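Local coordinates for NRPS (Penicillium fellutanum, PDB 6NKI), which is part of a nonribosomal peptide synthetase and binds NADPH in a Rossmann-type domain of the male sterility protein family, at residues 86-91 and 100-105; 54-59 and 63-68. One frame throughout, in Å; residues are numbered along the deposited sequence.

Contact 1 of 2, residues 86-91 and 100-105; sequences VWPGDL and DEHWET. With NDP (NADPH dihydro-nicotinamide-adenine-dinucleotide phosphate), chain B.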
loop_
_atom_site.group_PDB
_atom_site.type_symbol
_atom_site.label_atom_id
_atom_site.label_comp_id
_atom_site.label_asym_id
_atom_site.label_seq_id
_atom_site.Cartn_x
_atom_site.Cartn_y
_atom_site.Cartn_z
ATOM N N VAL A 86 -8.131 26.327 -15.463
ATOM C CA VAL A 86 -9.156 26.437 -14.444
ATOM C C VAL A 86 -10.442 26.923 -15.104
ATOM O O VAL A 86 -10.432 27.899 -15.868
ATOM C CB VAL A 86 -8.699 27.380 -13.321
ATOM C CG1 VAL A 86 -9.778 27.543 -12.297
ATOM C CG2 VAL A 86 -7.444 26.833 -12.679
ATOM N N TRP A 87 -11.543 26.234 -14.831
ATOM C CA TRP A 87 -12.856 26.656 -15.309
ATOM C C TRP A 87 -13.715 27.096 -14.142
ATOM O O TRP A 87 -14.151 26.237 -13.337
ATOM C CB TRP A 87 -13.567 25.543 -16.072
ATOM C CG TRP A 87 -13.006 25.187 -17.403
ATOM C CD1 TRP A 87 -12.029 25.834 -18.102
ATOM C CD2 TRP A 87 -13.396 24.075 -18.191
ATOM N NE1 TRP A 87 -11.790 25.185 -19.290
ATOM C CE2 TRP A 87 -12.619 24.096 -19.361
ATOM C CE3 TRP A 87 -14.336 23.062 -18.022
ATOM C CZ2 TRP A 87 -12.753 23.143 -20.346
ATOM C CZ3 TRP A 87 -14.466 22.116 -19.005
ATOM C CH2 TRP A 87 -13.684 22.162 -20.151
ATOM N N PRO A 88 -14.019 28.372 -14.011
ATOM C CA PRO A 88 -14.962 28.821 -12.981
ATOM C C PRO A 88 -16.308 28.117 -13.121
ATOM O O PRO A 88 -16.822 27.935 -14.226
ATOM C CB PRO A 88 -15.078 30.323 -13.236
ATOM C CG PRO A 88 -13.815 30.682 -13.980
ATOM C CD PRO A 88 -13.506 29.490 -14.826
ATOM N N GLY A 89 -16.871 27.730 -11.988
ATOM C CA GLY A 89 -18.108 26.983 -12.017
ATOM C C GLY A 89 -18.645 26.740 -10.626
ATOM O O GLY A 89 -18.147 27.284 -9.639
ATOM N N ASP A 90 -19.685 25.909 -10.574
ATOM C CA ASP A 90 -20.416 25.626 -9.348
ATOM C C ASP A 90 -21.382 24.488 -9.617
ATOM O O ASP A 90 -22.269 24.582 -10.473
ATOM C CB ASP A 90 -21.139 26.881 -8.821
ATOM C CG ASP A 90 -21.802 26.670 -7.445
ATOM O OD1 ASP A 90 -21.970 25.511 -6.999
ATOM O OD2 ASP A 90 -22.105 27.685 -6.777
ATOM N N LEU A 91 -21.197 23.409 -8.864
ATOM C CA LEU A 91 -21.991 22.205 -9.041
ATOM C C LEU A 91 -23.483 22.516 -8.964
ATOM O O LEU A 91 -24.296 21.890 -9.656
ATOM C CB LEU A 91 -21.573 21.197 -7.965
ATOM C CG LEU A 91 -20.106 20.722 -7.836
ATOM C CD1 LEU A 91 -19.885 19.933 -6.555
ATOM C CD2 LEU A 91 -19.644 19.894 -9.007
ATOM N N ASP A 100 -20.875 28.637 -21.784
ATOM C CA ASP A 100 -21.206 27.788 -22.960
ATOM C C ASP A 100 -19.912 27.316 -23.624
ATOM O O ASP A 100 -19.823 26.131 -23.970
ATOM C CB ASP A 100 -22.050 28.542 -23.989
ATOM C CG ASP A 100 -22.162 27.780 -25.298
ATOM O OD1 ASP A 100 -22.915 26.792 -25.331
ATOM O OD2 ASP A 100 -21.474 28.162 -26.262
ATOM N N GLU A 101 -18.922 28.203 -23.711
ATOM C CA GLU A 101 -17.608 27.922 -24.337
ATOM C C GLU A 101 -16.927 26.756 -23.607
ATOM O O GLU A 101 -16.363 25.886 -24.284
ATOM C CB GLU A 101 -16.787 29.202 -24.211
ATOM C CG GLU A 101 -15.374 29.105 -24.734
ATOM C CD GLU A 101 -14.547 30.324 -24.366
ATOM O OE1 GLU A 101 -14.889 30.984 -23.366
ATOM O OE2 GLU A 101 -13.568 30.613 -25.080
ATOM N N HIS A 102 -17.033 26.711 -22.279
ATOM C CA HIS A 102 -16.400 25.647 -21.456
ATOM C C HIS A 102 -16.985 24.255 -21.725
ATOM O O HIS A 102 -16.253 23.296 -21.471
ATOM C CB HIS A 102 -16.337 26.041 -19.977
ATOM C CG HIS A 102 -15.297 27.072 -19.713
ATOM N ND1 HIS A 102 -14.179 27.196 -20.505
ATOM C CD2 HIS A 102 -15.193 28.018 -18.758
ATOM C CE1 HIS A 102 -13.434 28.181 -20.059
ATOM N NE2 HIS A 102 -14.033 28.701 -18.990
ATOM N N TRP A 103 -18.222 24.130 -22.213
ATOM C CA TRP A 103 -18.769 22.761 -22.423
ATOM C C TRP A 103 -17.868 21.986 -23.383
ATOM O O TRP A 103 -17.624 20.791 -23.149
ATOM C CB TRP A 103 -20.241 22.795 -22.820
ATOM C CG TRP A 103 -21.035 22.726 -21.561
ATOM C CD1 TRP A 103 -21.115 23.696 -20.611
ATOM C CD2 TRP A 103 -21.753 21.594 -21.048
ATOM N NE1 TRP A 103 -21.871 23.258 -19.563
ATOM C CE2 TRP A 103 -22.281 21.975 -19.802
ATOM C CE3 TRP A 103 -22.018 20.308 -21.521
ATOM C CZ2 TRP A 103 -23.048 21.112 -19.023
ATOM C CZ3 TRP A 103 -22.785 19.461 -20.755
ATOM C CH2 TRP A 103 -23.297 19.858 -19.524
ATOM N N GLU A 104 -17.357 22.673 -24.393
ATOM C CA GLU A 104 -16.308 22.087 -25.262
ATOM C C GLU A 104 -16.601 20.631 -25.632
ATOM O O GLU A 104 -15.662 19.824 -25.566
ATOM C CB GLU A 104 -14.944 22.177 -24.580
ATOM C CG GLU A 104 -13.795 22.219 -25.563
ATOM C CD GLU A 104 -13.309 23.621 -25.867
ATOM O OE1 GLU A 104 -13.406 24.473 -24.972
ATOM O OE2 GLU A 104 -12.834 23.853 -26.993
ATOM N N THR A 105 -17.859 20.292 -25.899
ATOM C CA THR A 105 -18.174 18.967 -26.428
ATOM C C THR A 105 -18.804 19.053 -27.814
ATOM O O THR A 105 -19.609 18.194 -28.191
ATOM C CB THR A 105 -19.061 18.184 -25.458
ATOM O OG1 THR A 105 -20.196 18.973 -25.070
ATOM C CG2 THR A 105 -18.237 17.803 -24.228
HETATM P PA NDP B . -14.459 19.599 1.208
HETATM O O1A NDP B . -15.762 19.208 1.843
HETATM O O2A NDP B . -14.082 21.055 1.137
HETATM O O5B NDP B . -14.214 18.880 -0.297
HETATM C C5B NDP B . -15.382 18.992 -1.031
HETATM C C4B NDP B . -15.047 19.497 -2.437
HETATM O O4B NDP B . -16.294 19.872 -3.083
HETATM C C3B NDP B . -14.113 20.695 -2.370
HETATM O O3B NDP B . -13.245 20.640 -3.452
HETATM C C2B NDP B . -15.051 21.938 -2.576
HETATM O O2B NDP B . -14.471 22.992 -3.212
HETATM C C1B NDP B . -16.175 21.250 -3.494
HETATM N N9A NDP B . -17.517 21.925 -3.368
HETATM C C8A NDP B . -18.363 22.022 -2.239
HETATM N N7A NDP B . -19.509 22.709 -2.486
HETATM C C5A NDP B . -19.395 23.077 -3.845
HETATM C C6A NDP B . -20.243 23.802 -4.710
HETATM N N6A NDP B . -21.448 24.308 -4.268
HETATM N N1A NDP B . -19.901 24.035 -6.013
HETATM C C2A NDP B . -18.692 23.517 -6.397
HETATM N N3A NDP B . -17.790 22.812 -5.714
HETATM C C4A NDP B . -18.166 22.597 -4.405
HETATM O O3 NDP B . -13.278 18.872 2.157
HETATM P PN NDP B . -13.734 17.397 2.635
HETATM O O1N NDP B . -12.584 16.702 3.253
HETATM O O2N NDP B . -15.081 17.431 3.327
HETATM O O5D NDP B . -14.110 16.287 1.203
HETATM C C5D NDP B . -13.023 16.133 0.286
HETATM C C4D NDP B . -12.905 14.633 -0.276
HETATM O O4D NDP B . -12.574 13.715 0.776
HETATM C C3D NDP B . -14.239 14.123 -0.897
HETATM O O3D NDP B . -14.018 13.794 -2.255
HETATM C C2D NDP B . -14.659 12.856 -0.100
HETATM O O2D NDP B . -14.927 11.735 -0.922
HETATM C C1D NDP B . -13.424 12.527 0.696
HETATM N N1N NDP B . -13.673 12.158 2.170
HETATM C C2N NDP B . -12.631 12.441 3.001
HETATM C C3N NDP B . -12.678 12.225 4.324
HETATM C C7N NDP B . -11.409 12.536 4.940
HETATM O O7N NDP B . -10.694 13.499 4.679
HETATM N N7N NDP B . -10.956 11.572 5.781
HETATM C C4N NDP B . -13.917 11.673 5.045
HETATM C C5N NDP B . -14.966 11.240 4.060
HETATM C C6N NDP B . -14.840 11.474 2.720
HETATM P P2B NDP B . -13.977 24.400 -2.077
HETATM O O1X NDP B . -13.252 25.259 -3.065
HETATM O O2X NDP B . -15.322 24.916 -1.555
HETATM O O3X NDP B . -13.147 23.589 -1.133
#
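Trp87 and His102 each carry CG anti to the carbonyl carbon and beside the backbone N, chi1 -70° and -74°, and these similar torsions lay the two side chains alongside each other, running opposite ways, so that their rings overlap. The imidazole lies face to face on the pyrrole part of the indole, with centroids 3.7 Å apart and planes 15° from parallel. Trp87 CD1 sits over the centre of the imidazole, whereas His102 ND1 rests nearer the rim of the indole. Trp87 NE1 and His102 ND1 come within 3.4 Å, but the angle is too poor for a hydrogen bond, as expected of stacked rings whose N-H lies in the ring plane. The overlap extends beyond the two five-membered rings: His102 CB stands over the six-membered ring as a CH-pi donor, 4.1 Å from its centroid, and Trp87 CB returns the contact over the imidazole. Tryptophan offers a broad face here, and the flat imidazole suits stacking on it. Asp90 and Leu91 follow the C-terminal end of strand 84-88, where Rossmann-type folds bind their dinucleotide. The Asp90 carboxylate suits the adenine amino group: OD1 accepts a hydrogen bond of 3.0 Å from N6A and also one from Ser92 N, while Leu91 CG packs on the adenine at C2A. Strand 84-88 is the outermost strand of the parallel sheet at this end; Tyr51 of strand 47-54 stacks on Trp87 and Phe25 of strand 22-27 also meets its ring, while Trp103, on the short helix 100-103, touches Asp149 and Cys153 of helix 136-156.

Contact 2 of 2, residues 54-59 and 63-68; sequences ARAPCP and LARIIQ. With NDP (NADPH dihydro-nicotinamide-adenine-dinucleotide phosphate), chain B.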
loop_
_atom_site.group_PDB
_atom_site.type_symbol
_atom_site.label_atom_id
_atom_site.label_comp_id
_atom_site.label_asym_id
_atom_site.label_seq_id
_atom_site.Cartn_x
_atom_site.Cartn_y
_atom_site.Cartn_z
ATOM N N ALA A 54 -13.437 25.164 -10.419
ATOM C CA ALA A 54 -13.064 26.002 -9.290
ATOM C C ALA A 54 -14.305 26.718 -8.784
ATOM O O ALA A 54 -14.937 27.477 -9.529
ATOM C CB ALA A 54 -11.987 27.012 -9.669
ATOM N N ARG A 55 -14.651 26.457 -7.522
ATOM C CA ARG A 55 -15.794 27.109 -6.894
ATOM C C ARG A 55 -15.711 28.620 -7.042
ATOM O O ARG A 55 -16.716 29.279 -7.334
ATOM C CB ARG A 55 -15.857 26.701 -5.417
ATOM C CG ARG A 55 -17.070 27.196 -4.645
ATOM C CD ARG A 55 -17.096 26.611 -3.232
ATOM N NE ARG A 55 -18.192 27.146 -2.425
ATOM C CZ ARG A 55 -18.453 26.778 -1.174
ATOM N NH1 ARG A 55 -19.468 27.325 -0.514
ATOM N NH2 ARG A 55 -17.701 25.858 -0.583
ATOM N N ALA A 56 -14.513 29.179 -6.892
ATOM C CA ALA A 56 -14.352 30.627 -6.924
ATOM C C ALA A 56 -14.590 31.156 -8.339
ATOM O O ALA A 56 -14.212 30.507 -9.317
ATOM C CB ALA A 56 -12.961 31.037 -6.435
ATOM N N PRO A 57 -15.207 32.340 -8.474
ATOM C CA PRO A 57 -15.649 32.814 -9.793
ATOM C C PRO A 57 -14.529 33.388 -10.649
ATOM O O PRO A 57 -14.482 33.152 -11.859
ATOM C CB PRO A 57 -16.673 33.895 -9.436
ATOM C CG PRO A 57 -16.185 34.432 -8.128
ATOM C CD PRO A 57 -15.592 33.264 -7.394
ATOM N N CYS A 58 -13.646 34.166 -10.036
ATOM C CA CYS A 58 -12.445 34.631 -10.724
ATOM C C CYS A 58 -11.552 33.441 -11.084
ATOM O O CYS A 58 -11.349 32.550 -10.249
ATOM C CB CYS A 58 -11.704 35.624 -9.829
ATOM S SG CYS A 58 -10.168 36.288 -10.492
ATOM N N PRO A 59 -11.022 33.373 -12.313
ATOM C CA PRO A 59 -10.256 32.171 -12.702
ATOM C C PRO A 59 -8.920 32.036 -11.988
ATOM O O PRO A 59 -8.508 30.909 -11.680
ATOM C CB PRO A 59 -10.075 32.348 -14.220
ATOM C CG PRO A 59 -11.152 33.297 -14.628
ATOM C CD PRO A 59 -11.315 34.235 -13.468
ATOM N N LEU A 63 -7.278 29.149 -9.404
ATOM C CA LEU A 63 -5.928 28.595 -9.402
ATOM C C LEU A 63 -5.279 28.751 -8.043
ATOM O O LEU A 63 -4.711 27.797 -7.508
ATOM C CB LEU A 63 -5.058 29.259 -10.463
ATOM C CG LEU A 63 -3.615 28.762 -10.327
ATOM C CD1 LEU A 63 -3.506 27.269 -10.628
ATOM C CD2 LEU A 63 -2.647 29.581 -11.164
ATOM N N ALA A 64 -5.408 29.933 -7.444
ATOM C CA ALA A 64 -4.814 30.165 -6.133
ATOM C C ALA A 64 -5.306 29.150 -5.104
ATOM O O ALA A 64 -4.513 28.617 -4.317
ATOM C CB ALA A 64 -5.129 31.584 -5.685
ATOM N N ARG A 65 -6.613 28.858 -5.110
ATOM C CA ARG A 65 -7.175 27.915 -4.150
ATOM C C ARG A 65 -6.721 26.485 -4.407
ATOM O O ARG A 65 -6.716 25.661 -3.483
ATOM C CB ARG A 65 -8.702 27.972 -4.171
ATOM C CG ARG A 65 -9.329 29.218 -3.576
ATOM C CD ARG A 65 -10.833 29.090 -3.710
ATOM N NE ARG A 65 -11.334 27.939 -2.958
ATOM C CZ ARG A 65 -11.832 27.999 -1.727
ATOM N NH1 ARG A 65 -11.942 29.171 -1.107
ATOM N NH2 ARG A 65 -12.255 26.893 -1.129
ATOM N N ILE A 66 -6.378 26.153 -5.651
ATOM C CA ILE A 66 -5.889 24.811 -5.937
ATOM C C ILE A 66 -4.373 24.717 -5.818
ATOM O O ILE A 66 -3.844 23.608 -5.651
ATOM C CB ILE A 66 -6.384 24.313 -7.311
ATOM C CG1 ILE A 66 -5.970 25.265 -8.421
ATOM C CG2 ILE A 66 -7.891 24.106 -7.301
ATOM C CD1 ILE A 66 -6.444 24.851 -9.761
ATOM N N ILE A 67 -3.666 25.847 -5.850
ATOM C CA ILE A 67 -2.295 25.836 -5.367
ATOM C C ILE A 67 -2.278 25.572 -3.864
ATOM O O ILE A 67 -1.508 24.737 -3.377
ATOM C CB ILE A 67 -1.573 27.152 -5.707
ATOM C CG1 ILE A 67 -1.781 27.524 -7.159
ATOM C CG2 ILE A 67 -0.075 26.984 -5.545
ATOM C CD1 ILE A 67 -1.396 26.475 -8.056
ATOM N N GLN A 68 -3.136 26.279 -3.103
ATOM C CA GLN A 68 -3.048 26.169 -1.648
ATOM C C GLN A 68 -3.436 24.784 -1.178
ATOM O O GLN A 68 -2.959 24.335 -0.131
ATOM C CB GLN A 68 -3.940 27.168 -0.921
ATOM C CG GLN A 68 -5.371 26.673 -0.681
ATOM C CD GLN A 68 -6.190 27.596 0.206
ATOM O OE1 GLN A 68 -5.725 28.661 0.611
ATOM N NE2 GLN A 68 -7.398 27.158 0.560
HETATM P PA NDP B . -14.459 19.599 1.208
HETATM O O1A NDP B . -15.762 19.208 1.843
HETATM O O2A NDP B . -14.082 21.055 1.137
HETATM O O5B NDP B . -14.214 18.880 -0.297
HETATM C C5B NDP B . -15.382 18.992 -1.031
HETATM C C4B NDP B . -15.047 19.497 -2.437
HETATM O O4B NDP B . -16.294 19.872 -3.083
HETATM C C3B NDP B . -14.113 20.695 -2.370
HETATM O O3B NDP B . -13.245 20.640 -3.452
HETATM C C2B NDP B . -15.051 21.938 -2.576
HETATM O O2B NDP B . -14.471 22.992 -3.212
HETATM C C1B NDP B . -16.175 21.250 -3.494
HETATM N N9A NDP B . -17.517 21.925 -3.368
HETATM C C8A NDP B . -18.363 22.022 -2.239
HETATM N N7A NDP B . -19.509 22.709 -2.486
HETATM C C5A NDP B . -19.395 23.077 -3.845
HETATM C C6A NDP B . -20.243 23.802 -4.710
HETATM N N6A NDP B . -21.448 24.308 -4.268
HETATM N N1A NDP B . -19.901 24.035 -6.013
HETATM C C2A NDP B . -18.692 23.517 -6.397
HETATM N N3A NDP B . -17.790 22.812 -5.714
HETATM C C4A NDP B . -18.166 22.597 -4.405
HETATM O O3 NDP B . -13.278 18.872 2.157
HETATM P PN NDP B . -13.734 17.397 2.635
HETATM O O1N NDP B . -12.584 16.702 3.253
HETATM O O2N NDP B . -15.081 17.431 3.327
HETATM O O5D NDP B . -14.110 16.287 1.203
HETATM C C5D NDP B . -13.023 16.133 0.286
HETATM C C4D NDP B . -12.905 14.633 -0.276
HETATM O O4D NDP B . -12.574 13.715 0.776
HETATM C C3D NDP B . -14.239 14.123 -0.897
HETATM O O3D NDP B . -14.018 13.794 -2.255
HETATM C C2D NDP B . -14.659 12.856 -0.100
HETATM O O2D NDP B . -14.927 11.735 -0.922
HETATM C C1D NDP B . -13.424 12.527 0.696
HETATM N N1N NDP B . -13.673 12.158 2.170
HETATM C C2N NDP B . -12.631 12.441 3.001
HETATM C C3N NDP B . -12.678 12.225 4.324
HETATM C C7N NDP B . -11.409 12.536 4.940
HETATM O O7N NDP B . -10.694 13.499 4.679
HETATM N N7N NDP B . -10.956 11.572 5.781
HETATM C C4N NDP B . -13.917 11.673 5.045
HETATM C C5N NDP B . -14.966 11.240 4.060
HETATM C C6N NDP B . -14.840 11.474 2.720
HETATM P P2B NDP B . -13.977 24.400 -2.077
HETATM O O1X NDP B . -13.252 25.259 -3.065
HETATM O O2X NDP B . -15.322 24.916 -1.555
HETATM O O3X NDP B . -13.147 23.589 -1.133
#
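Across the short span from loop to helix, Ala56 CB touches Arg65 CD at 4.0 Å, and beyond this contact Arg55 and Arg65 reach the phosphate on the adenosine ribose of NADPH. Arg55 runs extended from CG to NE and places NH2 2.7 Å from O2X, in the guanidinium plane and with a nearly straight N-H...O angle of 163°. One face of the same guanidinium lies over N7A of the adenine. Arg65 is bent at chi3 (62°), which swings its head toward O1X. Its NE and NH2 both donate to that oxygen, in weak bonds with poor angles; O3X lies at the guanidinium edge. Alanine suits position 56 because its single methyl lets the aliphatic part of Arg65 pass close by.

Behind this first shell, Cys58 takes the N-cap position and Pro59 begins helix 59-72. N-H groups of the first helical turn have no acceptor within the helix, so a proline, which lacks the N-H, costs no helical bond there. Its carbonyl oxygen accepts a 3.1 Å bond from Leu63 N, the opening i to i+4 bond of helix 59-72, which carries Arg65. Ala54 is hydrogen-bonded through its backbone to Trp87 and Gly89, so the base of the Arg55 loop is tied to strand 84-88. Two guanidinium groups gathered on one phosphate probably help to offset its negative charge, consistent with a pocket suited to the extra phosphate on the adenosine ribose of NADPH.

Overall arrangement
Contact 2 comes first along the chain and closes before contact 1 opens, and their centres lie about 14 Å apart on the same side of the chain's centre. Both belong to the Rossmann-type domain: segment 54-59 leaves strand 47-54 for helix 59-72, and the chain then returns in strand 84-88, a beta-alpha-beta crossover that sets the two strands side by side. There the contacts meet directly, with Val86 CG1 packed on Ala54 CB and Pro88 CB on Pro57 O. The segments following these neighbouring strands, with the helix between them, thus bring both contacts to one NADPH, contact 2 at the ribose phosphate and contact 1 at the adenine.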